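Local coordinates for protein putative exonuclease (Eubacterium rectale, PDB 3L0A) that probably acts as a zinc-binding hydrolase of the PDDEXK nuclease clan, a putative exonuclease whose substrate is not established, at residues Asp104-Phe107 with Met108-Met111; Thr197-Thr200 with Glu201-Arg205. One frame throughout, in Å; residues are numbered along the deposited sequence.

Interaction 1 of 2, residues Asp104-Phe107 with Met108-Met111; sequences DEYF and MKYM
The short helix 105-110 of the PDDEXK-like domain carries Tyr-106 and Tyr-110 one turn apart, joined as an offset edge-to-face aromatic pair. The edge of Tyr-110 is turned toward one face of Tyr-106, with centroids 5.3 Å apart and planes at 61°. CE1 of Tyr-110 does the touching, 3.6 Å from CE2 of Tyr-106. Beyond the rings the two hydroxyls meet, Tyr-110 OH donating to Tyr-106 OH over 2.9 Å, so the pair is held both by ring contact and at its polar ends. The first torsions bring this about: Tyr-106 sets CG opposite its own N (chi1 -168°) and leans forward along the helix, while Tyr-110 sets CG beside its N (chi1 -77°) and leans back. Cutting Tyr-106 back to an alanine is likely to leave the Tyr-110 hydroxyl without this acceptor and its ring edge without the face it packs against. Asp-104 is the N-cap: its OD2 accepts from Phe-107 N at 2.8 Å through the anti lone pair, and its backbone O takes the nearly straight bond from Met-108 N. Its OD1 is hydrogen-bonded to the backbone N of Leu-253 of the second subunit, so one carboxylate serves both helix start and interface. On the buried side Phe-107 also packs on Ile-204 and Ile-206 of strand 204-209, whereas Lys-109 runs extended along the outer side, its NZ near the edge of the Tyr-106 ring. At the helix end Phe-107 O receives Tyr-110 N and, weakly, Met-111 N. The side chains of Phe-107 and selenomethionine Met-111 run alongside each other; SE stands obliquely beside the ring, 5.5 Å from its centroid, and CG of Met-111 meets the ring edge 3.7 Å from CE1 of Phe-107.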
ATOM      1  N   ASP A 104     -22.488  23.573  -1.532  1.00 25.47           N
ATOM      2  CA  ASP A 104     -21.716  24.550  -2.332  1.00 25.28           C
ATOM      3  C   ASP A 104     -22.496  25.108  -3.550  1.00 24.98           C
ATOM      4  O   ASP A 104     -22.640  24.442  -4.569  1.00 24.31           O
ATOM      5  CB  ASP A 104     -20.385  23.896  -2.793  1.00 24.97           C
ATOM      6  CG  ASP A 104     -19.367  24.921  -3.331  1.00 25.81           C
ATOM      7  OD1 ASP A 104     -18.622  25.491  -2.510  1.00 22.69           O
ATOM      8  OD2 ASP A 104     -19.325  25.162  -4.569  1.00 25.14           O
ATOM      9  N   GLU A 105     -22.972  26.349  -3.459  1.00 25.47           N
ATOM     10  CA  GLU A 105     -23.752  26.967  -4.539  1.00 25.66           C
ATOM     11  C   GLU A 105     -23.030  26.976  -5.872  1.00 24.63           C
ATOM     12  O   GLU A 105     -23.626  26.684  -6.907  1.00 24.34           O
ATOM     13  CB  GLU A 105     -24.155  28.412  -4.194  1.00 26.39           C
ATOM     14  CG  GLU A 105     -25.196  28.519  -3.097  1.00 30.33           C
ATOM     15  CD  GLU A 105     -25.911  29.883  -3.064  1.00 35.41           C
ATOM     16  OE1 GLU A 105     -25.433  30.831  -3.732  1.00 35.96           O
ATOM     17  OE2 GLU A 105     -26.971  29.976  -2.390  1.00 38.61           O
ATOM     18  N   TYR A 106     -21.755  27.339  -5.854  1.00 23.96           N
ATOM     19  CA  TYR A 106     -20.979  27.425  -7.088  1.00 23.45           C
ATOM     20  C   TYR A 106     -20.926  26.049  -7.789  1.00 23.16           C
ATOM     21  O   TYR A 106     -21.259  25.915  -8.968  1.00 24.01           O
ATOM     22  CB  TYR A 106     -19.565  27.960  -6.798  1.00 23.39           C
ATOM     23  CG  TYR A 106     -18.811  28.358  -8.066  1.00 24.61           C
ATOM     24  CD1 TYR A 106     -19.166  29.492  -8.794  1.00 23.25           C
ATOM     25  CD2 TYR A 106     -17.772  27.571  -8.557  1.00 25.51           C
ATOM     26  CE1 TYR A 106     -18.488  29.836  -9.954  1.00 23.62           C
ATOM     27  CE2 TYR A 106     -17.099  27.916  -9.712  1.00 25.58           C
ATOM     28  CZ  TYR A 106     -17.458  29.038 -10.395  1.00 23.32           C
ATOM     29  OH  TYR A 106     -16.775  29.329 -11.538  1.00 23.67           O
ATOM     30  N   PHE A 107     -20.578  25.024  -7.044  1.00 21.76           N
ATOM     31  CA  PHE A 107     -20.495  23.685  -7.608  1.00 21.42           C
ATOM     32  C   PHE A 107     -21.873  23.312  -8.120  1.00 21.15           C
ATOM     33  O   PHE A 107     -22.010  22.868  -9.260  1.00 20.50           O
ATOM     34  CB  PHE A 107     -19.997  22.704  -6.544  1.00 20.78           C
ATOM     35  CG  PHE A 107     -19.568  21.297  -7.069  1.00 20.45           C
ATOM     36  CD1 PHE A 107     -20.469  20.431  -7.679  1.00 19.62           C
ATOM     37  CD2 PHE A 107     -18.260  20.846  -6.880  1.00 19.44           C
ATOM     38  CE1 PHE A 107     -20.081  19.160  -8.103  1.00 20.21           C
ATOM     39  CE2 PHE A 107     -17.861  19.571  -7.288  1.00 17.58           C
ATOM     40  CZ  PHE A 107     -18.764  18.736  -7.891  1.00 18.99           C
HETATM   41  N   MSE A 108     -22.909  23.534  -7.314  1.00 21.62           N
HETATM   42  CA  MSE A 108     -24.281  23.194  -7.775  1.00 21.80           C
HETATM   43  C   MSE A 108     -24.656  23.932  -9.077  1.00 22.10           C
HETATM   44  O   MSE A 108     -25.494  23.471  -9.811  1.00 24.29           O
HETATM   45  CB  MSE A 108     -25.356  23.410  -6.688  1.00 20.87           C
HETATM   46  CG  MSE A 108     -25.374  22.353  -5.590  1.00 21.10           C
HETATM   47 SE   MSE A 108     -25.408  20.551  -6.221  0.75 19.32          SE
HETATM   48  CE  MSE A 108     -27.278  20.432  -6.641  1.00 23.32           C
ATOM     49  N   LYS A 109     -24.047  25.052  -9.406  1.00 22.23           N
ATOM     50  CA  LYS A 109     -24.424  25.711 -10.654  1.00 22.53           C
ATOM     51  C   LYS A 109     -23.939  24.919 -11.846  1.00 21.49           C
ATOM     52  O   LYS A 109     -24.575  24.925 -12.883  1.00 22.15           O
ATOM     53  CB  LYS A 109     -23.897  27.143 -10.741  1.00 22.44           C
ATOM     54  CG  LYS A 109     -24.527  28.143  -9.790  1.00 25.24           C
ATOM     55  CD  LYS A 109     -23.569  29.368  -9.617  1.00 26.94           C
ATOM     56  CE  LYS A 109     -24.172  30.561  -8.806  1.00 29.33           C
ATOM     57  NZ  LYS A 109     -23.090  31.550  -8.434  1.00 29.15           N
ATOM     58  N   TYR A 110     -22.805  24.250 -11.722  1.00 21.27           N
ATOM     59  CA  TYR A 110     -22.287  23.480 -12.866  1.00 20.58           C
ATOM     60  C   TYR A 110     -23.090  22.189 -13.034  1.00 20.21           C
ATOM     61  O   TYR A 110     -23.165  21.612 -14.134  1.00 18.99           O
ATOM     62  CB  TYR A 110     -20.813  23.192 -12.711  1.00 20.30           C
ATOM     63  CG  TYR A 110     -19.946  24.341 -13.011  1.00 20.27           C
ATOM     64  CD1 TYR A 110     -19.821  25.383 -12.108  1.00 21.89           C
ATOM     65  CD2 TYR A 110     -19.224  24.418 -14.202  1.00 20.73           C
ATOM     66  CE1 TYR A 110     -19.016  26.475 -12.384  1.00 20.49           C
ATOM     67  CE2 TYR A 110     -18.411  25.515 -14.477  1.00 21.98           C
ATOM     68  CZ  TYR A 110     -18.318  26.541 -13.566  1.00 21.73           C
ATOM     69  OH  TYR A 110     -17.527  27.648 -13.818  1.00 21.20           O
HETATM   70  N   MSE A 111     -23.713  21.761 -11.936  1.00 19.96           N
HETATM   71  CA  MSE A 111     -24.512  20.570 -11.954  1.00 20.14           C
HETATM   72  C   MSE A 111     -25.940  20.888 -12.383  1.00 20.79           C
HETATM   73  O   MSE A 111     -26.776  19.992 -12.396  1.00 21.05           O
HETATM   74  CB  MSE A 111     -24.517  19.905 -10.578  1.00 19.44           C
HETATM   75  CG  MSE A 111     -23.187  19.428 -10.160  1.00 19.78           C
HETATM   76 SE   MSE A 111     -22.494  18.049 -11.385  0.75 14.96          SE
HETATM   77  CE  MSE A 111     -23.990  16.829 -11.580  1.00 18.96           C
TER

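Interaction 2 of 2, residues Thr197-Thr200 with Glu201-Arg205; sequences TKQT and EPDIR
Thr-197 and Asp-203 face each other across the loop of a beta hairpin, where strand 191-197 turns back into the antiparallel strand 204-209. The tight part is at the neck. Asp-203 N donates to Thr-197 OG1 at 2.8 Å with an N-H...O angle of 160°, while Thr-197 N gives a weak bond to Asp-203 O. With chi1 at 67°, OG1 of Thr-197 sits between its own backbone N and carbonyl carbon and faces Asp-203 N; CG2 packs 3.7 Å from CB of Asp-203. Beside this, CB of Pro-202 lies 3.2 Å from Thr-197 O. Gln-199 folds back at chi2, bringing OE1 to 3.4 Å from CB of Asp-203. The amide and carboxylate planes are 81° apart, and a water bridges them by donating to Gln-199 OE1 and Asp-203 OD2. Between the two segments the looser part is the tip, where exposed Thr-200 meets Glu-201 mainly through the adjoining backbone. The second subunit reaches both parts: its Arg-251 forms a salt bridge with Asp-203 OD1 at the neck, and Asp-245 of the same subunit accepts from Glu-201 N at the tip. Within the chain, Lys-198 bonds through its backbone to Met-147 at the end of strand 140-147 and lays its side chain on helix 89-102, which Ile-204 also touches.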
ATOM      1  N   THR A 197     -13.812  14.068  -3.978  1.00 20.11           N
ATOM      2  CA  THR A 197     -12.999  12.950  -3.577  1.00 20.80           C
ATOM      3  C   THR A 197     -13.553  12.183  -2.392  1.00 22.76           C
ATOM      4  O   THR A 197     -14.413  12.655  -1.633  1.00 23.61           O
ATOM      5  CB  THR A 197     -11.634  13.401  -3.216  1.00 20.54           C
ATOM      6  OG1 THR A 197     -11.716  14.188  -2.027  1.00 17.90           O
ATOM      7  CG2 THR A 197     -11.059  14.261  -4.322  1.00 19.83           C
ATOM      8  N   LYS A 198     -13.040  10.968  -2.277  1.00 25.35           N
ATOM      9  CA  LYS A 198     -13.399  10.054  -1.219  1.00 26.75           C
ATOM     10  C   LYS A 198     -12.535  10.213   0.011  1.00 27.27           C
ATOM     11  O   LYS A 198     -12.590   9.385   0.838  1.00 27.42           O
ATOM     12  CB  LYS A 198     -13.329   8.624  -1.754  1.00 26.78           C
ATOM     13  CG  LYS A 198     -14.316   8.419  -2.922  1.00 27.77           C
ATOM     14  CD  LYS A 198     -14.289   6.998  -3.560  1.00 30.11           C
ATOM     15  CE  LYS A 198     -13.122   6.774  -4.499  1.00 30.21           C
ATOM     16  NZ  LYS A 198     -13.479   5.858  -5.615  1.00 31.33           N
ATOM     17  N   GLN A 199     -11.771  11.302   0.146  1.00 28.63           N
ATOM     18  CA  GLN A 199     -10.999  11.561   1.352  1.00 28.31           C
ATOM     19  C   GLN A 199     -12.013  11.728   2.444  1.00 29.38           C
ATOM     20  O   GLN A 199     -13.212  11.843   2.183  1.00 31.28           O
ATOM     21  CB  GLN A 199     -10.108  12.801   1.213  1.00 28.04           C
ATOM     22  CG  GLN A 199      -8.877  12.653   0.306  1.00 30.09           C
ATOM     23  CD  GLN A 199      -8.595  13.914  -0.554  1.00 33.25           C
ATOM     24  OE1 GLN A 199      -9.386  14.251  -1.412  1.00 35.96           O
ATOM     25  NE2 GLN A 199      -7.467  14.584  -0.327  1.00 30.76           N
ATOM     26  N   THR A 200     -11.547  11.765   3.684  1.00 30.19           N
ATOM     27  CA  THR A 200     -12.463  11.783   4.829  1.00 29.68           C
ATOM     28  C   THR A 200     -13.260  13.108   5.020  1.00 28.56           C
ATOM     29  O   THR A 200     -14.376  13.081   5.527  1.00 28.37           O
ATOM     30  CB  THR A 200     -11.765  11.268   6.145  1.00 30.30           C
ATOM     31  OG1 THR A 200     -12.205  12.079   7.244  1.00 29.88           O
ATOM     32  CG2 THR A 200     -10.188  11.207   6.025  1.00 30.49           C
ATOM     33  N   GLU A 201     -12.661  14.261   4.683  1.00 27.07           N
ATOM     34  CA  GLU A 201     -13.417  15.453   4.278  1.00 24.41           C
ATOM     35  C   GLU A 201     -13.182  15.545   2.782  1.00 23.24           C
ATOM     36  O   GLU A 201     -12.063  15.719   2.353  1.00 22.70           O
ATOM     37  CB  GLU A 201     -12.900  16.705   4.944  1.00 24.84           C
ATOM     38  CG  GLU A 201     -13.362  16.880   6.383  1.00 24.87           C
ATOM     39  CD  GLU A 201     -14.823  17.201   6.489  1.00 27.35           C
ATOM     40  OE1 GLU A 201     -15.411  17.740   5.518  1.00 25.92           O
ATOM     41  OE2 GLU A 201     -15.386  16.935   7.568  1.00 32.91           O
ATOM     42  N   PRO A 202     -14.225  15.355   1.976  1.00 22.31           N
ATOM     43  CA  PRO A 202     -14.045  15.394   0.545  1.00 22.87           C
ATOM     44  C   PRO A 202     -13.467  16.721   0.039  1.00 22.71           C
ATOM     45  O   PRO A 202     -13.845  17.781   0.502  1.00 23.45           O
ATOM     46  CB  PRO A 202     -15.462  15.201   0.008  1.00 23.19           C
ATOM     47  CG  PRO A 202     -16.236  14.626   1.144  1.00 22.85           C
ATOM     48  CD  PRO A 202     -15.611  15.037   2.361  1.00 21.94           C
ATOM     49  N   ASP A 203     -12.541  16.619  -0.894  1.00 22.82           N
ATOM     50  CA  ASP A 203     -12.015  17.745  -1.659  1.00 23.86           C
ATOM     51  C   ASP A 203     -12.992  18.012  -2.777  1.00 23.09           C
ATOM     52  O   ASP A 203     -13.313  17.095  -3.498  1.00 24.28           O
ATOM     53  CB  ASP A 203     -10.673  17.313  -2.267  1.00 24.09           C
ATOM     54  CG  ASP A 203      -9.766  18.468  -2.638  1.00 24.93           C
ATOM     55  OD1 ASP A 203      -9.984  19.587  -2.190  1.00 25.24           O
ATOM     56  OD2 ASP A 203      -8.796  18.226  -3.379  1.00 27.91           O
ATOM     57  N   ILE A 204     -13.460  19.240  -2.940  1.00 22.44           N
ATOM     58  CA  ILE A 204     -14.286  19.607  -4.096  1.00 21.62           C
ATOM     59  C   ILE A 204     -13.645  20.723  -4.938  1.00 21.59           C
ATOM     60  O   ILE A 204     -13.144  21.718  -4.358  1.00 21.56           O
ATOM     61  CB  ILE A 204     -15.747  20.090  -3.707  1.00 21.69           C
ATOM     62  CG1 ILE A 204     -15.730  21.499  -3.083  1.00 20.98           C
ATOM     63  CG2 ILE A 204     -16.466  19.048  -2.830  1.00 23.10           C
ATOM     64  CD1 ILE A 204     -17.014  21.934  -2.426  1.00 14.01           C
ATOM     65  N   ARG A 205     -13.727  20.568  -6.280  1.00 20.84           N
ATOM     66  CA  ARG A 205     -13.217  21.522  -7.279  1.00 20.50           C
ATOM     67  C   ARG A 205     -14.021  21.446  -8.563  1.00 20.01           C
ATOM     68  O   ARG A 205     -14.394  20.357  -8.993  1.00 20.60           O
ATOM     69  CB  ARG A 205     -11.773  21.179  -7.706  1.00 20.34           C
ATOM     70  CG  ARG A 205     -10.679  21.357  -6.696  1.00 19.38           C
ATOM     71  CD  ARG A 205     -10.541  22.743  -6.217  1.00 22.74           C
ATOM     72  NE  ARG A 205      -9.447  22.865  -5.249  1.00 24.23           N
ATOM     73  CZ  ARG A 205      -9.058  24.034  -4.726  1.00 25.74           C
ATOM     74  NH1 ARG A 205      -9.669  25.168  -5.066  1.00 26.50           N
ATOM     75  NH2 ARG A 205      -8.052  24.079  -3.862  1.00 24.70           N
TER
HETATM   76  O   HOH W   1      -7.886  15.960  -3.727  1.00 18.37           O

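In the fold
Followed from the N terminus, the chain leaves helix 89-102 and enters interaction 1, which shapes the short helix 105-110 before strand 114-123 begins. Much later, interaction 2 closes the hairpin loop between strands 191-197 and 204-209. The two contacts are in series, neither nesting nor crossing, yet they meet in space with centres about 15 Å apart. Ile-204 makes part of that meeting, its CD1 lying 3.9 Å from OD1 of Asp-104, while CE2 of Phe-107 comes 3.9 Å from the backbone O of Arg-205. Together they join the short helix to one border of the mixed sheet, and both also touch the second subunit.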